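Side-chain contacts in putative lipoprotein (Pseudomonas protegens, PDB 4KT3), which probably serves as the immunity protein that binds and neutralises a type VI secretion effector, a peptidoglycan glycoside hydrolase: residues Glu22-Val27 with Gly61-Ser66; Gly43-Gly48 with Thr77-Leu82; Thr89-Glu94 with Ser126-Leu131; Cys98-Leu101 with Leu106-Leu109. One frame throughout, in Å; residues are numbered along the deposited sequence.

Overall arrangement
Near the N terminus, helix 21-34 comes back onto strand 62-69 in interaction 1, closing a loop that takes in strand 44-47. Interaction 2 crosses it, because Gly43-Gly48 lies inside that loop and its partner Thr77-Leu82 beyond it; it joins strands 44-47 and 78-86 across the intervening strand 62-69. Further on, interaction 3 ties strand 92-94 to helix 125-129, and interaction 4, strand 99-100 with helix 104-117, is nested inside its loop. All four reach one antiparallel sheet. Interactions 1 and 4 meet where Val-27 touches Leu-106, whereas interactions 2 and 3 lie on opposite sides of the chain's centre, about 20 Å apart between centres.

Interaction 1: Glu22-Val27 with Gly61-Ser66; sequences EQAEQV and GYYDFS
Helix 22-27 passes over strand 62-66 with Ala-24 above Tyr-63 and Glu-25 above Phe-65, the two axes 9.0 Å apart at their closest and inclined at 59°. Tyr-63 and Phe-65, two residues apart on the strand, both project toward the helix. Ala-24 suits the near side of the helix because its small methyl lets the helix come close and touches both rings: CB lies 3.9 Å from CD2 of Tyr-63 and 4.0 Å from CZ of Phe-65. Phe-65 buries more surface than any other residue here. With CG opposite the carbonyl carbon (chi1 -60°), its ring reaches the helix backbone, and CZ comes within 3.5 Å of the backbone N of Glu-25. Beside it, CE1 of Phe-65 is 3.5 Å from CB of Glu-25, so the first methylene of an acidic side chain serves as an apolar surface. The rest of Glu-25 runs on extended, crossing the phenylalanine at about a right angle, and its carboxylate forms a salt bridge with Arg-29, one turn further along the helix. Ile-46 and Val-85, from the strands flanking 62-69, also touch the Phe-65 side chain. Tyr-62, by contrast, meets Gln-127 and Arg-128 of helix 125-129. The arrangement is that of a helix packed across one face of an antiparallel sheet, with alternate strand residues supplying the interface.

Interaction 2: Gly43-Gly48 with Thr77-Leu82; sequences GVFIDG and TEYWGL
Phe-45, Trp-80 and Val-44 bury the most surface where strand 44-47, outermost of the sheet within this chain, reaches strand 78-82. Phe-45 presents the edge of its ring: CZ is 3.8 Å from CG2 of Thr-77 and also 3.8 Å from CE1 of Tyr-79, both close to the plane of the phenylalanine. Its CG stands between the backbone N and the carbonyl carbon (chi1 61°), and from there the long, flat side chain carries CZ across to the other strand. Within its own segment, the Thr-77 methyl also lies over one face of the Tyr-79 ring, toward the rim. The two strands are not neighbours in the antiparallel sheet; strand 62-69 runs between them, so the contact is made by side chains reaching past it. Trp-80 and Gly-81 both face Leu-67 of that middle strand, making a classic beta bulge. Val-44 CG2 lies 3.8 Å from Trp-80 CH2, and Val-44 CG1 4.2 Å from Trp-80 CZ3; a branched residue can set both methyls against the indole. Trp-80 NE1 donates a nearly straight bond (166°) to Glu-78 OE2 at 2.9 Å, in the indole plane but on the anti side of the carboxylate and tilted out of its plane; with the ring of Tyr-69 against the indole, this helps to fix its rotation. Glu-78 OE1 accepts from Gly-150 N of the effector chain, and Tyr-79 OH is hydrogen-bonded to Ser-86 OG of that chain.

Interaction 3: Thr89-Glu94 with Ser126-Leu131; sequences TGDTWE and SQREGL
Trp-93 lies against Leu-131 and Arg-128, and its atoms can be followed outward from the strand. Trp-93 CB is 4.1 Å from Leu-131 CD1. At CG and CD1 of Trp-93 the same Leu-131 methyl is 4.0 Å away, making an off-centre CH-pi contact over the five-membered ring, 28° from its normal; a slim leucine branch suits such an approach. Next round the ring, Trp-93 NE1 does two things: it donates to Asp-91 OD2 at 2.9 Å, and it lies 3.9 Å from CD of Arg-128. OD2 lies near the plane of the indole, yet the N-H meets it from above the carboxylate plane. Trp-93 CZ2, on the six-membered ring, is 4.0 Å from Arg-128 CD, so it is a methylene of the arginine that lies against this part of the indole. The guanidinium is turned only 18° from the ring plane. Asp-91 OD2 and Arg-128 NH1 are too far apart for a salt bridge, but a water joins them, donating to OD2 at 2.7 Å and accepting from NH1 at 3.0 Å. Arg-128 also binds Leu-121 O and Glu-134. Helix 125-129 and the turn after it thus lie against strand 92-94 and the loop before it, beside Tyr-62 of strand 62-69 and Arg-100 of strand 99-100.

Interaction 4: Cys98-Leu101 with Leu106-Leu109; sequences CKRL and LRAL
Arg-107 holds the backbone carbonyl of Leu-101 with both of its terminal nitrogens, and these are the polar bonds between the segments. NH1 and NH2 of Arg-107 each lie 3.2 Å from Leu-101 O, and the bonds are bent, at 142° and 144°. NH2 approaches in the carbonyl plane, on a lone pair, whereas NH1 comes in tilted from that plane. An arginine suits this task because its fork can close on a single oxygen, and the bend of its chain at chi2 (-70°) swings the guanidinium back to the carbonyl. NH2 has a second partner, Gln-110 OE1, one residue past the end of the segment, which helps to set the orientation of the group.

The apolar contact is between Leu-106 CD2 and Leu-101 CB, 4.0 Å apart. Leu-106 CD2 is also in van der Waals contact with Leu-101 O at 3.6 Å, and so packs against the same carbonyl group that the arginine grips. A branched leucine suits this buried place beside helix 21-34.

Two like charges come near each other without their charged atoms touching. Arg-100 offers a methylene, its CD being 3.9 Å from NH1 of Arg-107, and the two guanidinium planes are almost perpendicular. The charge of Arg-100 is turned to Asp-91, with which its NE makes a salt bridge.

In the fold, strand 99-100 is the last of the sheet, paired with 92-94 by backbone hydrogen bonds, with a G1 beta bulge where Cys-98 and Lys-99 face Glu-94; a disulfide joins Cys-98 to Cys-133. Helix 104-117 follows closely, and Leu-101 and Leu-106 both reach Ala-31 of helix 21-34, so the contact lies between the sheet's last strand and two helices.

Interaction 1: Glu22-Val27 with Gly61-Ser66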
loop_
_atom_site.group_PDB
_atom_site.type_symbol
_atom_site.label_atom_id
_atom_site.label_comp_id
_atom_site.label_asym_id
_atom_site.label_seq_id
_atom_site.Cartn_x
_atom_site.Cartn_y
_atom_site.Cartn_z
ATOM N N GLU B 22 16.784 -4.546 -4.914
ATOM C CA GLU B 22 17.452 -4.464 -3.622
ATOM C C GLU B 22 18.024 -3.069 -3.403
ATOM O O GLU B 22 17.899 -2.501 -2.316
ATOM C CB GLU B 22 18.554 -5.523 -3.519
ATOM C CG GLU B 22 19.237 -5.588 -2.160
ATOM N N GLN B 23 18.646 -2.518 -4.442
ATOM C CA GLN B 23 19.202 -1.174 -4.370
ATOM C C GLN B 23 18.103 -0.128 -4.187
ATOM O O GLN B 23 18.267 0.821 -3.420
ATOM C CB GLN B 23 20.023 -0.870 -5.625
ATOM C CG GLN B 23 21.310 -1.682 -5.724
ATOM C CD GLN B 23 22.023 -1.516 -7.052
ATOM O OE1 GLN B 23 21.391 -1.381 -8.100
ATOM N NE2 GLN B 23 23.355 -1.516 -7.013
ATOM N N ALA B 24 16.981 -0.307 -4.879
ATOM C CA ALA B 24 15.852 0.608 -4.742
ATOM C C ALA B 24 15.339 0.601 -3.298
ATOM O O ALA B 24 14.979 1.641 -2.757
ATOM C CB ALA B 24 14.734 0.236 -5.713
ATOM N N GLU B 25 15.322 -0.569 -2.666
ATOM C CA GLU B 25 14.896 -0.643 -1.275
ATOM C C GLU B 25 15.866 0.131 -0.379
ATOM O O GLU B 25 15.460 0.784 0.583
ATOM C CB GLU B 25 14.803 -2.090 -0.786
ATOM C CG GLU B 25 14.170 -2.186 0.587
ATOM C CD GLU B 25 14.287 -3.567 1.197
ATOM O OE1 GLU B 25 14.044 -4.568 0.496
ATOM O OE2 GLU B 25 14.624 -3.649 2.392
ATOM N N GLN B 26 17.153 0.054 -0.687
ATOM C CA GLN B 26 18.130 0.786 0.105
ATOM C C GLN B 26 17.951 2.295 -0.072
ATOM O O GLN B 26 18.093 3.053 0.894
ATOM C CB GLN B 26 19.554 0.334 -0.214
ATOM C CG GLN B 26 19.850 -1.071 0.291
ATOM C CD GLN B 26 19.510 -1.251 1.771
ATOM O OE1 GLN B 26 19.920 -0.452 2.616
ATOM N NE2 GLN B 26 18.748 -2.302 2.085
ATOM N N VAL B 27 17.608 2.724 -1.286
ATOM C CA VAL B 27 17.263 4.121 -1.530
ATOM C C VAL B 27 16.059 4.509 -0.666
ATOM O O VAL B 27 16.077 5.533 0.017
ATOM C CB VAL B 27 16.950 4.387 -3.032
ATOM C CG1 VAL B 27 16.397 5.786 -3.240
ATOM C CG2 VAL B 27 18.208 4.202 -3.884
ATOM N N GLY B 61 8.766 1.489 -14.574
ATOM C CA GLY B 61 9.796 2.480 -14.289
ATOM C C GLY B 61 10.195 2.547 -12.826
ATOM O O GLY B 61 11.190 3.199 -12.486
ATOM N N TYR B 62 9.411 1.885 -11.968
ATOM C CA TYR B 62 9.595 1.931 -10.514
ATOM C C TYR B 62 9.567 0.524 -9.914
ATOM O O TYR B 62 9.039 -0.420 -10.517
ATOM C CB TYR B 62 8.465 2.755 -9.850
ATOM C CG TYR B 62 8.386 4.169 -10.358
ATOM C CD1 TYR B 62 7.731 4.460 -11.547
ATOM C CD2 TYR B 62 8.970 5.211 -9.661
ATOM C CE1 TYR B 62 7.702 5.751 -12.051
ATOM C CE2 TYR B 62 8.945 6.503 -10.148
ATOM C CZ TYR B 62 8.303 6.773 -11.331
ATOM O OH TYR B 62 8.277 8.059 -11.826
ATOM N N TYR B 63 10.127 0.395 -8.717
ATOM C CA TYR B 63 9.829 -0.735 -7.849
ATOM C C TYR B 63 8.960 -0.220 -6.703
ATOM O O TYR B 63 9.228 0.851 -6.161
ATOM C CB TYR B 63 11.111 -1.331 -7.294
ATOM C CG TYR B 63 11.881 -2.134 -8.304
ATOM C CD1 TYR B 63 11.357 -3.308 -8.824
ATOM C CD2 TYR B 63 13.135 -1.727 -8.730
ATOM C CE1 TYR B 63 12.058 -4.051 -9.748
ATOM C CE2 TYR B 63 13.845 -2.459 -9.647
ATOM C CZ TYR B 63 13.302 -3.618 -10.159
ATOM O OH TYR B 63 14.020 -4.352 -11.071
ATOM N N ASP B 64 7.926 -0.974 -6.342
ATOM C CA ASP B 64 7.021 -0.569 -5.266
ATOM C C ASP B 64 7.343 -1.294 -3.955
ATOM O O ASP B 64 7.781 -2.459 -3.957
ATOM C CB ASP B 64 5.565 -0.866 -5.631
ATOM C CG ASP B 64 5.028 0.004 -6.753
ATOM O OD1 ASP B 64 5.765 0.838 -7.322
ATOM O OD2 ASP B 64 3.838 -0.190 -7.084
ATOM N N PHE B 65 7.090 -0.613 -2.837
ATOM C CA PHE B 65 7.375 -1.147 -1.511
ATOM C C PHE B 65 6.284 -0.735 -0.548
ATOM O O PHE B 65 5.795 0.395 -0.601
ATOM C CB PHE B 65 8.706 -0.600 -0.971
ATOM C CG PHE B 65 9.876 -0.936 -1.822
ATOM C CD1 PHE B 65 10.585 -2.110 -1.609
ATOM C CD2 PHE B 65 10.266 -0.088 -2.854
ATOM C CE1 PHE B 65 11.663 -2.432 -2.405
ATOM C CE2 PHE B 65 11.346 -0.411 -3.648
ATOM C CZ PHE B 65 12.049 -1.578 -3.418
ATOM N N SER B 66 5.898 -1.649 0.333
ATOM C CA SER B 66 4.981 -1.292 1.404
ATOM C C SER B 66 5.735 -1.230 2.722
ATOM O O SER B 66 6.699 -1.968 2.935
ATOM C CB SER B 66 3.837 -2.298 1.499
ATOM O OG SER B 66 4.295 -3.544 1.963
#

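Interaction 2: Gly43-Gly48 with Thr77-Leu82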
loop_
_atom_site.group_PDB
_atom_site.type_symbol
_atom_site.label_atom_id
_atom_site.label_comp_id
_atom_site.label_asym_id
_atom_site.label_seq_id
_atom_site.Cartn_x
_atom_site.Cartn_y
_atom_site.Cartn_z
ATOM N N GLY B 43 8.146 -5.819 14.705
ATOM C CA GLY B 43 6.892 -5.903 13.974
ATOM C C GLY B 43 6.846 -5.057 12.718
ATOM O O GLY B 43 5.961 -5.244 11.894
ATOM N N VAL B 44 7.797 -4.139 12.563
ATOM C CA VAL B 44 7.836 -3.272 11.391
ATOM C C VAL B 44 8.581 -3.943 10.238
ATOM O O VAL B 44 9.585 -4.625 10.446
ATOM C CB VAL B 44 8.512 -1.931 11.713
ATOM C CG1 VAL B 44 8.618 -1.074 10.469
ATOM C CG2 VAL B 44 7.744 -1.195 12.806
ATOM N N PHE B 45 8.092 -3.745 9.021
ATOM C CA PHE B 45 8.737 -4.337 7.851
ATOM C C PHE B 45 8.588 -3.461 6.621
ATOM O O PHE B 45 7.652 -2.685 6.510
ATOM C CB PHE B 45 8.096 -5.681 7.533
ATOM C CG PHE B 45 6.633 -5.579 7.217
ATOM C CD1 PHE B 45 6.214 -5.209 5.951
ATOM C CD2 PHE B 45 5.681 -5.824 8.191
ATOM C CE1 PHE B 45 4.882 -5.100 5.649
ATOM C CE2 PHE B 45 4.339 -5.719 7.902
ATOM C CZ PHE B 45 3.930 -5.352 6.629
ATOM N N ILE B 46 9.535 -3.602 5.702
ATOM C CA ILE B 46 9.380 -3.111 4.350
ATOM C C ILE B 46 9.255 -4.328 3.451
ATOM O O ILE B 46 10.076 -5.239 3.521
ATOM C CB ILE B 46 10.586 -2.262 3.912
ATOM C CG1 ILE B 46 10.619 -0.956 4.707
ATOM C CG2 ILE B 46 10.531 -1.963 2.412
ATOM C CD1 ILE B 46 11.842 -0.112 4.444
ATOM N N ASP B 47 8.233 -4.327 2.599
ATOM C CA ASP B 47 7.966 -5.443 1.703
ATOM C C ASP B 47 8.043 -4.980 0.251
ATOM O O ASP B 47 7.254 -4.128 -0.176
ATOM C CB ASP B 47 6.566 -5.970 1.989
ATOM C CG ASP B 47 6.262 -7.276 1.294
ATOM O OD1 ASP B 47 7.041 -7.723 0.434
ATOM O OD2 ASP B 47 5.207 -7.857 1.615
ATOM N N GLY B 48 8.966 -5.554 -0.515
ATOM C CA GLY B 48 9.093 -5.213 -1.923
ATOM C C GLY B 48 8.500 -6.255 -2.858
ATOM O O GLY B 48 8.616 -6.125 -4.075
ATOM N N THR B 77 -2.756 -6.417 9.861
ATOM C CA THR B 77 -1.575 -5.614 9.612
ATOM C C THR B 77 -1.968 -4.151 9.460
ATOM O O THR B 77 -3.018 -3.825 8.909
ATOM C CB THR B 77 -0.819 -6.104 8.365
ATOM O OG1 THR B 77 -0.642 -7.524 8.442
ATOM C CG2 THR B 77 0.533 -5.417 8.219
ATOM N N GLU B 78 -1.105 -3.272 9.946
ATOM C CA GLU B 78 -1.297 -1.842 9.798
ATOM C C GLU B 78 -0.263 -1.329 8.808
ATOM O O GLU B 78 0.930 -1.596 8.968
ATOM C CB GLU B 78 -1.128 -1.147 11.153
ATOM C CG GLU B 78 -1.239 0.359 11.120
ATOM C CD GLU B 78 -1.190 0.977 12.520
ATOM O OE1 GLU B 78 -1.783 0.399 13.453
ATOM O OE2 GLU B 78 -0.536 2.027 12.705
ATOM N N TYR B 79 -0.700 -0.574 7.808
ATOM C CA TYR B 79 0.228 -0.080 6.782
ATOM C C TYR B 79 0.437 1.427 6.887
ATOM O O TYR B 79 -0.496 2.188 7.131
ATOM C CB TYR B 79 -0.249 -0.490 5.392
ATOM C CG TYR B 79 -0.265 -1.993 5.229
ATOM C CD1 TYR B 79 0.875 -2.679 4.831
ATOM C CD2 TYR B 79 -1.406 -2.732 5.531
ATOM C CE1 TYR B 79 0.864 -4.062 4.704
ATOM C CE2 TYR B 79 -1.427 -4.095 5.401
ATOM C CZ TYR B 79 -0.290 -4.760 4.998
ATOM O OH TYR B 79 -0.325 -6.114 4.867
ATOM N N TRP B 80 1.687 1.838 6.748
ATOM C CA TRP B 80 2.075 3.223 6.954
ATOM C C TRP B 80 2.439 3.918 5.645
ATOM O O TRP B 80 2.477 5.145 5.576
ATOM C CB TRP B 80 3.278 3.277 7.899
ATOM C CG TRP B 80 2.974 2.850 9.314
ATOM C CD1 TRP B 80 1.747 2.761 9.906
ATOM C CD2 TRP B 80 3.929 2.470 10.308
ATOM N NE1 TRP B 80 1.885 2.344 11.215
ATOM C CE2 TRP B 80 3.214 2.154 11.482
ATOM C CE3 TRP B 80 5.320 2.355 10.314
ATOM C CZ2 TRP B 80 3.845 1.739 12.656
ATOM C CZ3 TRP B 80 5.947 1.944 11.482
ATOM C CH2 TRP B 80 5.209 1.639 12.635
ATOM N N GLY B 81 2.738 3.141 4.614
ATOM C CA GLY B 81 3.074 3.730 3.333
ATOM C C GLY B 81 3.143 2.736 2.190
ATOM O O GLY B 81 3.437 1.556 2.388
ATOM N N LEU B 82 2.887 3.242 0.988
ATOM C CA LEU B 82 3.092 2.516 -0.254
ATOM C C LEU B 82 3.949 3.434 -1.106
ATOM O O LEU B 82 3.548 4.554 -1.406
ATOM C CB LEU B 82 1.762 2.223 -0.960
ATOM C CG LEU B 82 1.867 1.566 -2.347
ATOM C CD1 LEU B 82 2.622 0.245 -2.299
ATOM C CD2 LEU B 82 0.474 1.338 -2.963
#

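Interaction 3: Thr89-Glu94 with Ser126-Leu131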
loop_
_atom_site.group_PDB
_atom_site.type_symbol
_atom_site.label_atom_id
_atom_site.label_comp_id
_atom_site.label_asym_id
_atom_site.label_seq_id
_atom_site.Cartn_x
_atom_site.Cartn_y
_atom_site.Cartn_z
ATOM N N THR B 89 16.330 6.979 -11.601
ATOM C CA THR B 89 16.704 8.226 -10.922
ATOM C C THR B 89 16.674 8.152 -9.398
ATOM O O THR B 89 17.181 9.053 -8.728
ATOM C CB THR B 89 15.758 9.367 -11.283
ATOM O OG1 THR B 89 14.470 9.076 -10.729
ATOM C CG2 THR B 89 15.640 9.546 -12.792
ATOM N N GLY B 90 16.070 7.096 -8.854
ATOM C CA GLY B 90 15.848 6.990 -7.426
ATOM C C GLY B 90 14.756 7.904 -6.895
ATOM O O GLY B 90 14.550 7.979 -5.680
ATOM N N ASP B 91 14.062 8.617 -7.783
ATOM C CA ASP B 91 12.920 9.433 -7.355
ATOM C C ASP B 91 11.966 8.543 -6.573
ATOM O O ASP B 91 11.572 7.468 -7.062
ATOM C CB ASP B 91 12.205 10.036 -8.571
ATOM C CG ASP B 91 11.321 11.232 -8.222
ATOM O OD1 ASP B 91 11.589 11.936 -7.217
ATOM O OD2 ASP B 91 10.362 11.473 -8.986
ATOM N N THR B 92 11.550 9.015 -5.395
ATOM C CA THR B 92 10.737 8.217 -4.482
ATOM C C THR B 92 9.443 8.940 -4.111
ATOM O O THR B 92 9.469 10.076 -3.634
ATOM C CB THR B 92 11.535 7.852 -3.220
ATOM O OG1 THR B 92 12.685 7.094 -3.601
ATOM C CG2 THR B 92 10.694 7.040 -2.226
ATOM N N TRP B 93 8.319 8.263 -4.346
ATOM C CA TRP B 93 7.000 8.803 -4.052
ATOM C C TRP B 93 6.217 7.899 -3.113
ATOM O O TRP B 93 6.267 6.676 -3.219
ATOM C CB TRP B 93 6.182 8.942 -5.342
ATOM C CG TRP B 93 6.609 10.067 -6.220
ATOM C CD1 TRP B 93 7.701 10.100 -7.044
ATOM C CD2 TRP B 93 5.954 11.326 -6.368
ATOM N NE1 TRP B 93 7.768 11.308 -7.694
ATOM C CE2 TRP B 93 6.706 12.082 -7.295
ATOM C CE3 TRP B 93 4.807 11.892 -5.809
ATOM C CZ2 TRP B 93 6.341 13.368 -7.676
ATOM C CZ3 TRP B 93 4.446 13.171 -6.193
ATOM C CH2 TRP B 93 5.217 13.897 -7.107
ATOM N N GLU B 94 5.466 8.515 -2.209
ATOM C CA GLU B 94 4.415 7.808 -1.489
ATOM C C GLU B 94 3.166 8.001 -2.343
ATOM O O GLU B 94 2.718 9.133 -2.538
ATOM C CB GLU B 94 4.224 8.394 -0.093
ATOM C CG GLU B 94 3.734 7.385 0.941
ATOM C CD GLU B 94 2.278 6.999 0.757
ATOM O OE1 GLU B 94 1.530 7.779 0.144
ATOM O OE2 GLU B 94 1.875 5.906 1.216
ATOM N N SER B 126 6.346 10.252 -18.425
ATOM C CA SER B 126 5.218 9.368 -18.715
ATOM C C SER B 126 5.040 8.299 -17.645
ATOM O O SER B 126 3.927 8.038 -17.196
ATOM C CB SER B 126 5.412 8.680 -20.065
ATOM O OG SER B 126 5.216 9.594 -21.121
ATOM N N GLN B 127 6.138 7.685 -17.229
ATOM C CA GLN B 127 6.053 6.651 -16.209
ATOM C C GLN B 127 5.615 7.285 -14.893
ATOM O O GLN B 127 4.834 6.692 -14.151
ATOM C CB GLN B 127 7.385 5.910 -16.057
ATOM C CG GLN B 127 7.732 4.993 -17.235
ATOM C CD GLN B 127 8.092 5.754 -18.489
ATOM O OE1 GLN B 127 8.760 6.788 -18.441
ATOM N NE2 GLN B 127 7.641 5.245 -19.632
ATOM N N ARG B 128 6.127 8.472 -14.585
ATOM C CA ARG B 128 5.734 9.140 -13.356
ATOM C C ARG B 128 4.240 9.441 -13.374
ATOM O O ARG B 128 3.555 9.276 -12.359
ATOM C CB ARG B 128 6.549 10.426 -13.111
ATOM C CG ARG B 128 6.213 11.117 -11.791
ATOM C CD ARG B 128 7.244 12.182 -11.417
ATOM N NE ARG B 128 7.452 13.129 -12.509
ATOM C CZ ARG B 128 8.511 13.153 -13.316
ATOM N NH1 ARG B 128 9.514 12.297 -13.171
ATOM N NH2 ARG B 128 8.566 14.049 -14.289
ATOM N N GLU B 129 3.725 9.854 -14.531
ATOM C CA GLU B 129 2.290 10.111 -14.665
ATOM C C GLU B 129 1.489 8.860 -14.343
ATOM O O GLU B 129 0.377 8.945 -13.817
ATOM C CB GLU B 129 1.953 10.628 -16.062
ATOM C CG GLU B 129 2.455 12.057 -16.279
ATOM C CD GLU B 129 2.389 12.519 -17.724
ATOM O OE1 GLU B 129 1.960 11.730 -18.590
ATOM O OE2 GLU B 129 2.780 13.680 -17.987
ATOM N N GLY B 130 2.077 7.705 -14.639
ATOM C CA GLY B 130 1.494 6.418 -14.296
ATOM C C GLY B 130 1.350 6.128 -12.808
ATOM O O GLY B 130 0.710 5.127 -12.442
ATOM N N LEU B 131 1.933 6.964 -11.946
ATOM C CA LEU B 131 1.691 6.842 -10.507
ATOM C C LEU B 131 0.365 7.490 -10.103
ATOM O O LEU B 131 -0.130 7.269 -9.007
ATOM C CB LEU B 131 2.827 7.476 -9.694
ATOM C CG LEU B 131 4.242 6.980 -9.990
ATOM C CD1 LEU B 131 5.251 7.716 -9.096
ATOM C CD2 LEU B 131 4.332 5.477 -9.802
HETATM O O HOH W 1 10.013 10.061 -11.292
#

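Interaction 4: Cys98-Leu101 with Leu106-Leu109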
loop_
_atom_site.group_PDB
_atom_site.type_symbol
_atom_site.label_atom_id
_atom_site.label_comp_id
_atom_site.label_asym_id
_atom_site.label_seq_id
_atom_site.Cartn_x
_atom_site.Cartn_y
_atom_site.Cartn_z
ATOM N N CYS B 98 0.471 10.808 -2.359
ATOM C CA CYS B 98 1.051 11.504 -3.506
ATOM C C CYS B 98 2.051 12.587 -3.097
ATOM O O CYS B 98 1.950 13.757 -3.495
ATOM C CB CYS B 98 -0.048 12.050 -4.418
ATOM S SG CYS B 98 -0.840 10.731 -5.393
ATOM N N LYS B 99 3.034 12.159 -2.313
ATOM C CA LYS B 99 4.098 13.027 -1.844
ATOM C C LYS B 99 5.426 12.536 -2.392
ATOM O O LYS B 99 5.732 11.346 -2.332
ATOM C CB LYS B 99 4.158 13.015 -0.320
ATOM N N ARG B 100 6.205 13.460 -2.942
ATOM C CA ARG B 100 7.569 13.158 -3.339
ATOM C C ARG B 100 8.476 13.261 -2.114
ATOM O O ARG B 100 8.566 14.318 -1.481
ATOM C CB ARG B 100 8.026 14.127 -4.429
ATOM C CG ARG B 100 9.481 13.954 -4.845
ATOM C CD ARG B 100 9.854 14.947 -5.941
ATOM N NE ARG B 100 9.875 14.332 -7.267
ATOM C CZ ARG B 100 9.457 14.913 -8.390
ATOM N NH1 ARG B 100 8.958 16.145 -8.385
ATOM N NH2 ARG B 100 9.542 14.254 -9.535
ATOM N N LEU B 101 9.149 12.172 -1.768
ATOM C CA LEU B 101 10.032 12.197 -0.612
ATOM C C LEU B 101 11.276 13.028 -0.911
ATOM O O LEU B 101 11.692 13.164 -2.065
ATOM C CB LEU B 101 10.410 10.782 -0.175
ATOM C CG LEU B 101 9.365 10.105 0.714
ATOM C CD1 LEU B 101 8.083 9.828 -0.067
ATOM C CD2 LEU B 101 9.906 8.827 1.326
ATOM N N LEU B 106 18.899 11.798 0.574
ATOM C CA LEU B 106 18.189 11.169 -0.535
ATOM C C LEU B 106 18.549 11.841 -1.869
ATOM O O LEU B 106 18.830 11.163 -2.855
ATOM C CB LEU B 106 16.677 11.231 -0.309
ATOM C CG LEU B 106 15.803 10.715 -1.456
ATOM C CD1 LEU B 106 16.064 9.230 -1.745
ATOM C CD2 LEU B 106 14.332 10.955 -1.132
ATOM N N ARG B 107 18.541 13.172 -1.899
ATOM C CA ARG B 107 18.861 13.911 -3.123
ATOM C C ARG B 107 20.278 13.615 -3.596
ATOM O O ARG B 107 20.537 13.509 -4.798
ATOM C CB ARG B 107 18.710 15.416 -2.894
ATOM C CG ARG B 107 17.258 15.893 -2.780
ATOM C CD ARG B 107 16.508 15.817 -4.111
ATOM N NE ARG B 107 15.096 16.181 -3.959
ATOM C CZ ARG B 107 14.119 15.325 -3.661
ATOM N NH1 ARG B 107 12.874 15.757 -3.536
ATOM N NH2 ARG B 107 14.376 14.034 -3.484
ATOM N N ALA B 108 21.201 13.490 -2.648
ATOM C CA ALA B 108 22.579 13.157 -2.975
ATOM C C ALA B 108 22.645 11.780 -3.645
ATOM O O ALA B 108 23.369 11.586 -4.620
ATOM C CB ALA B 108 23.450 13.192 -1.715
ATOM N N LEU B 109 21.891 10.825 -3.112
ATOM C CA LEU B 109 21.844 9.487 -3.691
ATOM C C LEU B 109 21.271 9.529 -5.101
ATOM O O LEU B 109 21.763 8.856 -6.011
ATOM C CB LEU B 109 20.982 8.561 -2.834
ATOM C CG LEU B 109 21.683 7.395 -2.156
ATOM C CD1 LEU B 109 20.629 6.499 -1.522
ATOM C CD2 LEU B 109 22.574 6.618 -3.135
#